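Local coordinates for protein peroxisomal acyl-coenzyme A oxidase 1 (Arabidopsis thaliana, PDB 1W07) that catalyses the FAD-dependent, oxygen-consuming desaturation of long- and medium-chain acyl-CoAs to 2-trans-enoyl-CoAs in peroxisomal beta-oxidation, releasing hydrogen peroxide, at residues A495-C498 with A499-S503; C576-P579 with K580-S583; V471-A474 with E475-L478; F505-Q508 with E509-F512; I536-L539 with E540-I543. The protein carries 1 engineered substitution. All coordinates share one frame; numbering follows the deposited sequence.

How the contacts relate
All five contacts are local ones and lie in the C-terminal part of the chain, running in the order contact 3, contact 1, contact 4, contact 5, contact 2. Contact 1 lies in the C-terminal part of helix 480-503 and contact 4 opens the next helix, 508-514; their centres are 11 Å apart and Leu502 O takes a probable hydrogen bond from Gln508 NE2. Contacts 2 and 3 are distant in sequence yet 10 Å apart, joined where Trp477 and Val471 meet Gln581 near the start of helix 579-596. Contact 5, at the end of helix 516-538, lies about 21 Å from contact 3, centre to centre. Together they mark ends and connections of the C-terminal helices, away from the annotated sites.

Contact 1. Residues A495-C498 with A499-S503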
loop_
_atom_site.group_PDB
_atom_site.type_symbol
_atom_site.label_atom_id
_atom_site.label_comp_id
_atom_site.label_asym_id
_atom_site.label_seq_id
_atom_site.Cartn_x
_atom_site.Cartn_y
_atom_site.Cartn_z
ATOM N N ALA B 495 0.492 -24.483 -15.934
ATOM C CA ALA B 495 0.676 -24.118 -17.337
ATOM C C ALA B 495 0.001 -25.130 -18.269
ATOM O O ALA B 495 -0.695 -24.746 -19.215
ATOM C CB ALA B 495 2.146 -24.030 -17.659
ATOM N N VAL B 496 0.205 -26.418 -18.003
ATOM C CA VAL B 496 -0.398 -27.459 -18.820
ATOM C C VAL B 496 -1.920 -27.375 -18.758
ATOM O O VAL B 496 -2.603 -27.612 -19.747
ATOM C CB VAL B 496 0.059 -28.860 -18.362
ATOM C CG1 VAL B 496 -0.726 -29.932 -19.106
ATOM C CG2 VAL B 496 1.548 -29.016 -18.622
ATOM N N THR B 497 -2.448 -27.033 -17.592
ATOM C CA THR B 497 -3.885 -26.902 -17.423
ATOM C C THR B 497 -4.409 -25.733 -18.264
ATOM O O THR B 497 -5.457 -25.843 -18.918
ATOM C CB THR B 497 -4.233 -26.680 -15.952
ATOM O OG1 THR B 497 -3.839 -27.835 -15.207
ATOM C CG2 THR B 497 -5.718 -26.449 -15.771
ATOM N N CYS B 498 -3.680 -24.615 -18.252
ATOM C CA CYS B 498 -4.076 -23.445 -19.029
ATOM C C CYS B 498 -4.062 -23.765 -20.524
ATOM O O CYS B 498 -4.920 -23.302 -21.265
ATOM C CB CYS B 498 -3.135 -22.262 -18.748
ATOM S SG CYS B 498 -3.489 -21.338 -17.227
ATOM N N ALA B 499 -3.082 -24.554 -20.951
ATOM C CA ALA B 499 -2.965 -24.923 -22.355
ATOM C C ALA B 499 -4.165 -25.777 -22.782
ATOM O O ALA B 499 -4.763 -25.539 -23.831
ATOM C CB ALA B 499 -1.675 -25.679 -22.589
ATOM N N LYS B 500 -4.512 -26.764 -21.964
ATOM C CA LYS B 500 -5.643 -27.623 -22.273
ATOM C C LYS B 500 -6.939 -26.821 -22.338
ATOM O O LYS B 500 -7.738 -26.984 -23.263
ATOM C CB LYS B 500 -5.774 -28.730 -21.226
ATOM C CG LYS B 500 -4.627 -29.731 -21.244
ATOM C CD LYS B 500 -4.740 -30.770 -20.133
ATOM C CE LYS B 500 -3.562 -31.736 -20.175
ATOM N NZ LYS B 500 -3.449 -32.565 -18.943
ATOM N N ASN B 501 -7.154 -25.958 -21.351
ATOM C CA ASN B 501 -8.365 -25.148 -21.329
ATOM C C ASN B 501 -8.397 -24.202 -22.521
ATOM O O ASN B 501 -9.471 -23.858 -23.010
ATOM C CB ASN B 501 -8.470 -24.369 -20.019
ATOM C CG ASN B 501 -8.700 -25.286 -18.832
ATOM O OD1 ASN B 501 -9.455 -26.259 -18.930
ATOM N ND2 ASN B 501 -8.068 -24.987 -17.711
ATOM N N LEU B 502 -7.219 -23.788 -22.976
ATOM C CA LEU B 502 -7.175 -22.917 -24.147
ATOM C C LEU B 502 -7.621 -23.704 -25.371
ATOM O O LEU B 502 -8.497 -23.256 -26.127
ATOM C CB LEU B 502 -5.754 -22.408 -24.404
ATOM C CG LEU B 502 -5.129 -21.366 -23.493
ATOM C CD1 LEU B 502 -3.799 -20.937 -24.116
ATOM C CD2 LEU B 502 -6.062 -20.165 -23.342
ATOM N N SER B 503 -7.021 -24.879 -25.570
ATOM C CA SER B 503 -7.319 -25.738 -26.715
ATOM C C SER B 503 -8.810 -26.027 -26.942
ATOM O O SER B 503 -9.187 -26.443 -28.029
ATOM C CB SER B 503 -6.570 -27.078 -26.599
ATOM O OG SER B 503 -7.179 -27.947 -25.648
#
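Two torsions bring Lys500 and Val496 together: chi1 of the lysine (-67°) puts its CG opposite the carbonyl carbon, and chi1 of the valine (172°) turns CG1 away from the backbone N. Fully extended beyond CG, the lysine runs back along the helix until its CE lies 3.5 Å from Val496 CG1. On the way Lys500 CG passes alongside the Val496 carbonyl, 3.3 Å from Val496 O. A second i to i+4 pair sits beside it: Thr497 and Asn501 lie side by side and point the same way, with Thr497 CG2 3.4 Å from Asn501 ND2. Thr497 OG1 bonds Arg493 O, and Asn501 OD1 bonds Lys504 NZ.

The frame is regular alpha-helix, the C-terminal part of helix 480-503. Successive backbone bonds join Ala499 N to Ala495 O (3.0 Å), Lys500 N to Val496 O, Asn501 N to Thr497 O, and Leu502 N to Cys498 O (2.9 Å). Farther along, Ser503 OG donates to the backbone carbonyl Lys500 O at 2.6 Å. Cys498, Ala499 and Leu502 face helix 427-443, where they meet Met439.

The chemistry is thus divided by side: apolar groups pack against a neighbouring helix, whereas on the more exposed side the lysine's methylenes lie against a valine methyl and the carbonyl oxygen of the same valine.

Contact 2. Residues C576-P579 with K580-S583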
loop_
_atom_site.group_PDB
_atom_site.type_symbol
_atom_site.label_atom_id
_atom_site.label_comp_id
_atom_site.label_asym_id
_atom_site.label_seq_id
_atom_site.Cartn_x
_atom_site.Cartn_y
_atom_site.Cartn_z
ATOM N N CYS B 576 0.777 -34.060 -5.829
ATOM C CA CYS B 576 2.172 -34.419 -5.594
ATOM C C CYS B 576 2.493 -34.024 -4.145
ATOM O O CYS B 576 3.510 -34.425 -3.586
ATOM C CB CYS B 576 3.051 -33.672 -6.604
ATOM S SG CYS B 576 4.864 -33.853 -6.506
ATOM N N ILE B 577 1.594 -33.244 -3.549
ATOM C CA ILE B 577 1.710 -32.790 -2.163
ATOM C C ILE B 577 0.375 -33.042 -1.475
ATOM O O ILE B 577 -0.673 -32.687 -2.005
ATOM C CB ILE B 577 2.021 -31.276 -2.079
ATOM C CG1 ILE B 577 3.426 -31.004 -2.602
ATOM C CG2 ILE B 577 1.904 -30.790 -0.639
ATOM C CD1 ILE B 577 3.790 -29.543 -2.627
ATOM N N THR B 578 0.416 -33.655 -0.296
ATOM C CA THR B 578 -0.803 -33.951 0.449
ATOM C C THR B 578 -0.991 -32.939 1.585
ATOM O O THR B 578 -0.049 -32.241 1.971
ATOM C CB THR B 578 -0.746 -35.378 1.045
ATOM O OG1 THR B 578 -2.061 -35.804 1.416
ATOM C CG2 THR B 578 0.130 -35.402 2.274
ATOM N N PRO B 579 -2.214 -32.827 2.118
ATOM C CA PRO B 579 -2.452 -31.878 3.206
ATOM C C PRO B 579 -1.522 -32.105 4.395
ATOM O O PRO B 579 -1.116 -31.159 5.063
ATOM C CB PRO B 579 -3.911 -32.126 3.556
ATOM C CG PRO B 579 -4.505 -32.429 2.227
ATOM C CD PRO B 579 -3.488 -33.359 1.601
ATOM N N LYS B 580 -1.188 -33.360 4.656
ATOM C CA LYS B 580 -0.312 -33.694 5.770
ATOM C C LYS B 580 1.102 -33.185 5.520
ATOM O O LYS B 580 1.756 -32.666 6.422
ATOM C CB LYS B 580 -0.288 -35.211 5.987
ATOM C CG LYS B 580 0.509 -35.633 7.206
ATOM C CD LYS B 580 0.697 -37.147 7.250
ATOM C CE LYS B 580 1.762 -37.532 8.273
ATOM N NZ LYS B 580 2.210 -38.950 8.118
ATOM N N GLN B 581 1.579 -33.333 4.291
ATOM C CA GLN B 581 2.916 -32.868 3.971
ATOM C C GLN B 581 2.925 -31.341 3.980
ATOM O O GLN B 581 3.964 -30.718 4.220
ATOM C CB GLN B 581 3.351 -33.383 2.597
ATOM C CG GLN B 581 3.372 -34.907 2.484
ATOM C CD GLN B 581 3.653 -35.380 1.066
ATOM O OE1 GLN B 581 3.074 -34.872 0.104
ATOM N NE2 GLN B 581 4.527 -36.370 0.934
ATOM N N ALA B 582 1.761 -30.743 3.726
ATOM C CA ALA B 582 1.626 -29.292 3.701
ATOM C C ALA B 582 1.729 -28.770 5.123
ATOM O O ALA B 582 2.310 -27.716 5.370
ATOM C CB ALA B 582 0.286 -28.896 3.082
ATOM N N SER B 583 1.164 -29.531 6.054
ATOM C CA SER B 583 1.192 -29.174 7.459
ATOM C C SER B 583 2.619 -29.319 7.992
ATOM O O SER B 583 3.019 -28.619 8.922
ATOM C CB SER B 583 0.228 -30.072 8.240
ATOM O OG SER B 583 -0.021 -29.555 9.534
HETATM O O HOH W 1 -2.789 -35.676 4.039
#
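Gln581 reaches back to Thr578 and crosses its side chain at about a right angle. The glutamine has CG anti to its carbonyl carbon (chi1 -60°) and is extended about CB-CG, with the amide then turned about CG-CD, which carries OE1 to the backbone N of Thr578 at 3.0 Å. That N-H...O angle is 155°, and the donor stands 22° out of the amide plane. Where the two side chains cross, the threonine methyl does the touching: CG2 occupies the crowded position between backbone N and carbonyl carbon and comes 3.3 Å from Gln581 CG. The same rotation sends OG1 the other way, anti to its backbone N, where a water is hydrogen-bonded to Thr578 OG1 (2.7 Å) and accepts from Lys580 N (2.9 Å).

Thr578 is the N-cap residue of helix 579-596, but its side chain makes no direct capping bond; the water supplies the link to an N-H of the first turn. Pro579 follows at the N1 position, and the helical bonding begins with Ala582 N to Thr578 O at 2.9 Å and Ser583 N to Pro579 O.

The other end of the glutamine amide is also held, since NE2 donates to Ser469 O and Val471 O, while Cys576, at the start of 576-579, forms the disulfide to Cys467. With both amide atoms bonded to backbone, the buried Gln581 side chain has its polar demand met and ties the helix start to the 469-471 loop.

Contact 3. Residues V471-A474 with E475-L478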
loop_
_atom_site.group_PDB
_atom_site.type_symbol
_atom_site.label_atom_id
_atom_site.label_comp_id
_atom_site.label_asym_id
_atom_site.label_seq_id
_atom_site.Cartn_x
_atom_site.Cartn_y
_atom_site.Cartn_z
ATOM N N VAL B 471 7.979 -36.539 1.230
ATOM C CA VAL B 471 7.969 -35.884 2.534
ATOM C C VAL B 471 7.221 -36.703 3.582
ATOM O O VAL B 471 6.052 -37.048 3.402
ATOM C CB VAL B 471 7.324 -34.486 2.444
ATOM C CG1 VAL B 471 7.145 -33.910 3.829
ATOM C CG2 VAL B 471 8.201 -33.564 1.600
ATOM N N GLN B 472 7.909 -37.017 4.676
ATOM C CA GLN B 472 7.323 -37.788 5.766
ATOM C C GLN B 472 7.578 -37.068 7.079
ATOM O O GLN B 472 6.941 -37.358 8.097
ATOM C CB GLN B 472 7.926 -39.200 5.815
ATOM C CG GLN B 472 7.599 -40.074 4.605
ATOM C CD GLN B 472 8.130 -41.493 4.740
ATOM O OE1 GLN B 472 7.844 -42.187 5.720
ATOM N NE2 GLN B 472 8.900 -41.934 3.753
ATOM N N LYS B 473 8.518 -36.127 7.048
ATOM C CA LYS B 473 8.876 -35.348 8.235
ATOM C C LYS B 473 9.148 -33.904 7.830
ATOM O O LYS B 473 9.618 -33.637 6.716
ATOM C CB LYS B 473 10.123 -35.934 8.903
ATOM C CG LYS B 473 11.394 -35.832 8.062
ATOM C CD LYS B 473 12.633 -36.288 8.832
ATOM C CE LYS B 473 12.947 -37.758 8.596
ATOM N NZ LYS B 473 13.463 -37.988 7.212
ATOM N N ALA B 474 8.866 -32.980 8.740
ATOM C CA ALA B 474 9.059 -31.555 8.488
ATOM C C ALA B 474 10.436 -31.274 7.914
ATOM O O ALA B 474 10.576 -30.498 6.969
ATOM C CB ALA B 474 8.858 -30.757 9.780
ATOM N N GLU B 475 11.444 -31.921 8.492
ATOM C CA GLU B 475 12.828 -31.755 8.071
ATOM C C GLU B 475 13.039 -32.022 6.584
ATOM O O GLU B 475 13.982 -31.506 5.982
ATOM C CB GLU B 475 13.742 -32.683 8.893
ATOM C CG GLU B 475 13.867 -32.354 10.388
ATOM C CD GLU B 475 12.558 -32.480 11.155
ATOM O OE1 GLU B 475 11.840 -33.480 10.956
ATOM O OE2 GLU B 475 12.250 -31.580 11.970
ATOM N N ASP B 476 12.167 -32.826 5.985
ATOM C CA ASP B 476 12.305 -33.139 4.565
ATOM C C ASP B 476 12.104 -31.917 3.669
ATOM O O ASP B 476 12.556 -31.896 2.523
ATOM C CB ASP B 476 11.321 -34.243 4.158
ATOM C CG ASP B 476 11.634 -35.577 4.812
ATOM O OD1 ASP B 476 12.821 -35.978 4.813
ATOM O OD2 ASP B 476 10.695 -36.234 5.319
ATOM N N TRP B 477 11.435 -30.892 4.185
ATOM C CA TRP B 477 11.201 -29.692 3.393
ATOM C C TRP B 477 12.423 -28.791 3.306
ATOM O O TRP B 477 12.347 -27.700 2.756
ATOM C CB TRP B 477 10.004 -28.915 3.945
ATOM C CG TRP B 477 8.695 -29.468 3.479
ATOM C CD1 TRP B 477 7.749 -30.100 4.235
ATOM C CD2 TRP B 477 8.186 -29.432 2.148
ATOM N NE1 TRP B 477 6.674 -30.459 3.457
ATOM C CE2 TRP B 477 6.922 -30.065 2.166
ATOM C CE3 TRP B 477 8.671 -28.923 0.936
ATOM C CZ2 TRP B 477 6.139 -30.204 1.014
ATOM C CZ3 TRP B 477 7.891 -29.060 -0.204
ATOM C CH2 TRP B 477 6.643 -29.695 -0.156
ATOM N N LEU B 478 13.550 -29.249 3.856
ATOM C CA LEU B 478 14.794 -28.475 3.807
ATOM C C LEU B 478 15.682 -29.048 2.711
ATOM O O LEU B 478 16.802 -28.591 2.489
ATOM C CB LEU B 478 15.519 -28.517 5.159
ATOM C CG LEU B 478 14.755 -27.927 6.354
ATOM C CD1 LEU B 478 15.566 -28.123 7.647
ATOM C CD2 LEU B 478 14.443 -26.438 6.091
#
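Over one face of the Trp477 indole lies Val471 CG2, 3.7 Å above the ring plane and offset toward the rim, while Ala474 O sits at the ring's edge near its plane. The methyl makes a CH-pi contact with the five-membered ring, 4.0 Å from its centroid and 20° off the normal. Ala474 and Trp477 belong to a 3-10 turn leading to helix 480-503, with Val471 in the loop before it, and the i to i+3 bonds are clear: Asp476 N donates to Lys473 O at 2.8 Å, and Trp477 N to Ala474 O at 2.9 Å. Both donors stand well above the carbonyl plane of their acceptors, consistent with a 3-10 turn.

The indole N-H is spent outside the turn, on Gln581 O of helix 579-596, so the ring joins the loop to that helix. Val482 of helix 480-503 also touches both Val471 and Trp477.

On the solvent side Lys473 crosses Asp476 at about a right angle. Its chain bends at chi3 (93°) and chi4, which brings the amino group to the carboxylate's OD1. There Lys473 NZ forms a salt bridge to Asp476 OD1 at 3.2 Å, on the oxygen's syn side and 24° out of the carboxylate plane.

Contact 4. Residues F505-Q508 with E509-F512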
loop_
_atom_site.group_PDB
_atom_site.type_symbol
_atom_site.label_atom_id
_atom_site.label_comp_id
_atom_site.label_asym_id
_atom_site.label_seq_id
_atom_site.Cartn_x
_atom_site.Cartn_y
_atom_site.Cartn_z
ATOM N N PHE B 505 -11.220 -23.913 -27.175
ATOM C CA PHE B 505 -11.862 -22.705 -27.688
ATOM C C PHE B 505 -11.635 -22.695 -29.193
ATOM O O PHE B 505 -10.566 -23.084 -29.667
ATOM C CB PHE B 505 -11.226 -21.435 -27.101
ATOM C CG PHE B 505 -11.699 -21.094 -25.714
ATOM C CD1 PHE B 505 -11.130 -21.698 -24.597
ATOM C CD2 PHE B 505 -12.728 -20.175 -25.529
ATOM C CE1 PHE B 505 -11.575 -21.392 -23.319
ATOM C CE2 PHE B 505 -13.185 -19.861 -24.254
ATOM C CZ PHE B 505 -12.610 -20.468 -23.145
ATOM N N GLU B 506 -12.633 -22.251 -29.946
ATOM C CA GLU B 506 -12.502 -22.187 -31.398
ATOM C C GLU B 506 -11.451 -21.141 -31.756
ATOM O O GLU B 506 -10.530 -21.407 -32.529
ATOM C CB GLU B 506 -13.845 -21.828 -32.028
ATOM N N ASN B 507 -11.597 -19.950 -31.185
ATOM C CA ASN B 507 -10.659 -18.860 -31.422
ATOM C C ASN B 507 -9.677 -18.836 -30.253
ATOM O O ASN B 507 -10.056 -18.511 -29.122
ATOM C CB ASN B 507 -11.403 -17.531 -31.492
ATOM C CG ASN B 507 -10.524 -16.401 -31.976
ATOM O OD1 ASN B 507 -9.375 -16.265 -31.553
ATOM N ND2 ASN B 507 -11.064 -15.573 -32.860
ATOM N N GLN B 508 -8.422 -19.184 -30.531
ATOM C CA GLN B 508 -7.379 -19.232 -29.511
ATOM C C GLN B 508 -7.145 -17.919 -28.769
ATOM O O GLN B 508 -6.831 -17.935 -27.579
ATOM C CB GLN B 508 -6.068 -19.718 -30.131
ATOM C CG GLN B 508 -6.104 -21.191 -30.471
ATOM C CD GLN B 508 -6.274 -22.058 -29.239
ATOM O OE1 GLN B 508 -5.317 -22.312 -28.507
ATOM N NE2 GLN B 508 -7.502 -22.506 -28.992
ATOM N N GLU B 509 -7.292 -16.792 -29.462
ATOM C CA GLU B 509 -7.103 -15.501 -28.824
ATOM C C GLU B 509 -8.281 -15.217 -27.893
ATOM O O GLU B 509 -8.122 -14.573 -26.852
ATOM C CB GLU B 509 -6.977 -14.394 -29.871
ATOM C CG GLU B 509 -6.473 -13.065 -29.311
ATOM C CD GLU B 509 -5.213 -13.223 -28.467
ATOM O OE1 GLU B 509 -4.294 -13.959 -28.891
ATOM O OE2 GLU B 509 -5.128 -12.601 -27.388
ATOM N N GLN B 510 -9.469 -15.689 -28.270
ATOM C CA GLN B 510 -10.649 -15.499 -27.433
ATOM C C GLN B 510 -10.455 -16.283 -26.144
ATOM O O GLN B 510 -10.758 -15.793 -25.061
ATOM C CB GLN B 510 -11.923 -16.000 -28.128
ATOM C CG GLN B 510 -12.587 -14.979 -29.040
ATOM C CD GLN B 510 -13.995 -15.388 -29.466
ATOM O OE1 GLN B 510 -14.767 -14.563 -29.947
ATOM N NE2 GLN B 510 -14.328 -16.669 -29.302
ATOM N N GLY B 511 -9.964 -17.513 -26.266
ATOM C CA GLY B 511 -9.736 -18.334 -25.089
ATOM C C GLY B 511 -8.686 -17.712 -24.176
ATOM O O GLY B 511 -8.819 -17.730 -22.950
ATOM N N PHE B 512 -7.637 -17.165 -24.782
ATOM C CA PHE B 512 -6.554 -16.532 -24.042
ATOM C C PHE B 512 -7.118 -15.383 -23.203
ATOM O O PHE B 512 -6.764 -15.234 -22.031
ATOM C CB PHE B 512 -5.497 -15.987 -25.007
ATOM C CG PHE B 512 -4.192 -15.621 -24.340
ATOM C CD1 PHE B 512 -3.185 -16.569 -24.186
ATOM C CD2 PHE B 512 -3.977 -14.335 -23.848
ATOM C CE1 PHE B 512 -1.992 -16.252 -23.557
ATOM C CE2 PHE B 512 -2.776 -14.000 -23.209
ATOM C CZ PHE B 512 -1.782 -14.957 -23.062
#
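The ring of Phe505 lies flat against Gly511: the glycine CA stands 3.4 Å above the ring plane, over its centre, and the line to the centroid is only 14° off the normal, a CH-pi contact. Nearest of the ring atoms is Phe505 CG, 3.4 Å from Gly511 CA. Gly511 has no side chain, and its CA meets the ring directly.

Asn507 and Gln510 meet in a different way. Their side chains cross at about a right angle while the two amide planes are stacked, 23° apart, and the aliphatic parts touch with Asn507 CB 3.7 Å from Gln510 CG. CG of Asn507 is anti to its backbone N (chi1 -170°), a setting that, with chi2, directs OD1 to the first-turn N-H groups. Asn507 is the N-cap of helix 508-514: OD1 takes the N-H of Glu509 at 3.0 Å, the donor lying in the carbonyl plane, and more weakly that of Gln510. Two N-H groups of the first turn, the second weakly, are thus met by one side-chain oxygen.

The i to i+4 helical bonds then start with Gly511 N to Asn507 O and Phe512 N to Gln508 O, both 3.0 Å. From the first residue of the helix, the bent chain of Gln508 brings NE2 to Leu502 O of helix 480-503 and, weakly, to Phe505 O. Farther round, the Phe512 ring has a cation-pi partner in Arg436, and Glu509 OE2 accepts from Gln513 NE2.

Contact 5. Residues I536-L539 with E540-I543; sequences IAKL and EQDI
Lys538 reaches Gln541 across the turn at the end of helix 516-538, and its chain can be traced outward. From CB, the first torsion places CG anti to the backbone N, and the bend at chi2 (65°) then turns the chain toward Gln541. CD is the first of its atoms to come near the glutamine, 3.7 Å from Gln541 OE1, with the amide carbon and NE2 slightly farther off. CE keeps alongside the same oxygen. At the tip, NZ donates to Gln541 OE1 at 3.2 Å, tilted 34° from the amide plane. NZ also donates a weak bond to a water, which accepts from Gln541 NE2 at 3.1 Å. The lysine and glutamine thus share a direct bond and a water between the same two side chains. NZ has its main partner elsewhere, a salt bridge to Glu349.

The backbone here is a type I beta turn from Lys538 to Gln541, closed by Gln541 N to Lys538 O at 3.2 Å. One residue earlier, Glu540 N donates to Ala537 O at 3.0 Å, its donor 66° out of the carbonyl plane. Glu540 CG also lies 3.2 Å from Ile536 O. Ile543 comes back to the turn, its CD1 3.5 Å from Lys538 O, and Leu539 packs on Leu552 and Cys556 of helix 548-566.

The salt bridge to Glu349 and the bond to Gln541 OE1, with the water a weak third acceptor, probably favour the protonated form of the lysine and tie the chain's exit from the helix to helix 328-363.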
loop_
_atom_site.group_PDB
_atom_site.type_symbol
_atom_site.label_atom_id
_atom_site.label_comp_id
_atom_site.label_asym_id
_atom_site.label_seq_id
_atom_site.Cartn_x
_atom_site.Cartn_y
_atom_site.Cartn_z
ATOM N N ILE B 536 18.532 -21.470 -4.186
ATOM C CA ILE B 536 19.086 -22.792 -3.887
ATOM C C ILE B 536 20.443 -22.951 -4.596
ATOM O O ILE B 536 21.363 -23.582 -4.074
ATOM C CB ILE B 536 18.122 -23.916 -4.362
ATOM C CG1 ILE B 536 16.843 -23.876 -3.529
ATOM C CG2 ILE B 536 18.807 -25.282 -4.277
ATOM C CD1 ILE B 536 15.806 -24.918 -3.921
ATOM N N ALA B 537 20.561 -22.373 -5.789
ATOM C CA ALA B 537 21.807 -22.455 -6.542
ATOM C C ALA B 537 22.875 -21.618 -5.853
ATOM O O ALA B 537 24.058 -21.964 -5.858
ATOM C CB ALA B 537 21.600 -21.955 -7.966
ATOM N N LYS B 538 22.452 -20.508 -5.257
ATOM C CA LYS B 538 23.385 -19.621 -4.584
ATOM C C LYS B 538 24.057 -20.328 -3.423
ATOM O O LYS B 538 25.242 -20.111 -3.158
ATOM C CB LYS B 538 22.659 -18.379 -4.071
ATOM C CG LYS B 538 23.568 -17.383 -3.354
ATOM C CD LYS B 538 24.601 -16.784 -4.300
ATOM C CE LYS B 538 25.497 -15.785 -3.577
ATOM N NZ LYS B 538 26.440 -15.123 -4.519
ATOM N N LEU B 539 23.295 -21.174 -2.737
ATOM C CA LEU B 539 23.801 -21.911 -1.583
ATOM C C LEU B 539 24.794 -22.998 -1.978
ATOM O O LEU B 539 25.482 -23.548 -1.118
ATOM C CB LEU B 539 22.644 -22.551 -0.817
ATOM C CG LEU B 539 21.541 -21.627 -0.311
ATOM C CD1 LEU B 539 20.479 -22.459 0.375
ATOM C CD2 LEU B 539 22.110 -20.601 0.646
ATOM N N GLU B 540 24.856 -23.308 -3.270
ATOM C CA GLU B 540 25.770 -24.337 -3.756
ATOM C C GLU B 540 27.162 -23.753 -3.972
ATOM O O GLU B 540 28.127 -24.484 -4.183
ATOM C CB GLU B 540 25.249 -24.935 -5.064
ATOM C CG GLU B 540 23.806 -25.398 -4.988
ATOM C CD GLU B 540 23.376 -26.179 -6.215
ATOM O OE1 GLU B 540 23.749 -25.783 -7.340
ATOM O OE2 GLU B 540 22.649 -27.180 -6.049
ATOM N N GLN B 541 27.251 -22.429 -3.922
ATOM C CA GLN B 541 28.517 -21.735 -4.109
ATOM C C GLN B 541 29.315 -21.743 -2.806
ATOM O O GLN B 541 28.798 -22.101 -1.743
ATOM C CB GLN B 541 28.269 -20.288 -4.532
ATOM C CG GLN B 541 27.687 -20.113 -5.938
ATOM C CD GLN B 541 27.366 -18.660 -6.253
ATOM O OE1 GLN B 541 27.902 -17.746 -5.623
ATOM N NE2 GLN B 541 26.502 -18.440 -7.239
ATOM N N ASP B 542 30.586 -21.362 -2.888
ATOM C CA ASP B 542 31.429 -21.307 -1.702
ATOM C C ASP B 542 31.234 -19.940 -1.058
ATOM O O ASP B 542 31.626 -18.915 -1.616
ATOM C CB ASP B 542 32.892 -21.506 -2.084
ATOM N N ILE B 543 30.610 -19.925 0.114
ATOM C CA ILE B 543 30.358 -18.679 0.832
ATOM C C ILE B 543 31.026 -18.722 2.206
ATOM O O ILE B 543 30.575 -19.430 3.105
ATOM C CB ILE B 543 28.839 -18.445 1.002
ATOM C CG1 ILE B 543 28.135 -18.625 -0.347
ATOM C CG2 ILE B 543 28.580 -17.038 1.521
ATOM C CD1 ILE B 543 26.652 -18.862 -0.223
HETATM O O HOH W 2 25.497 -15.553 -7.772
#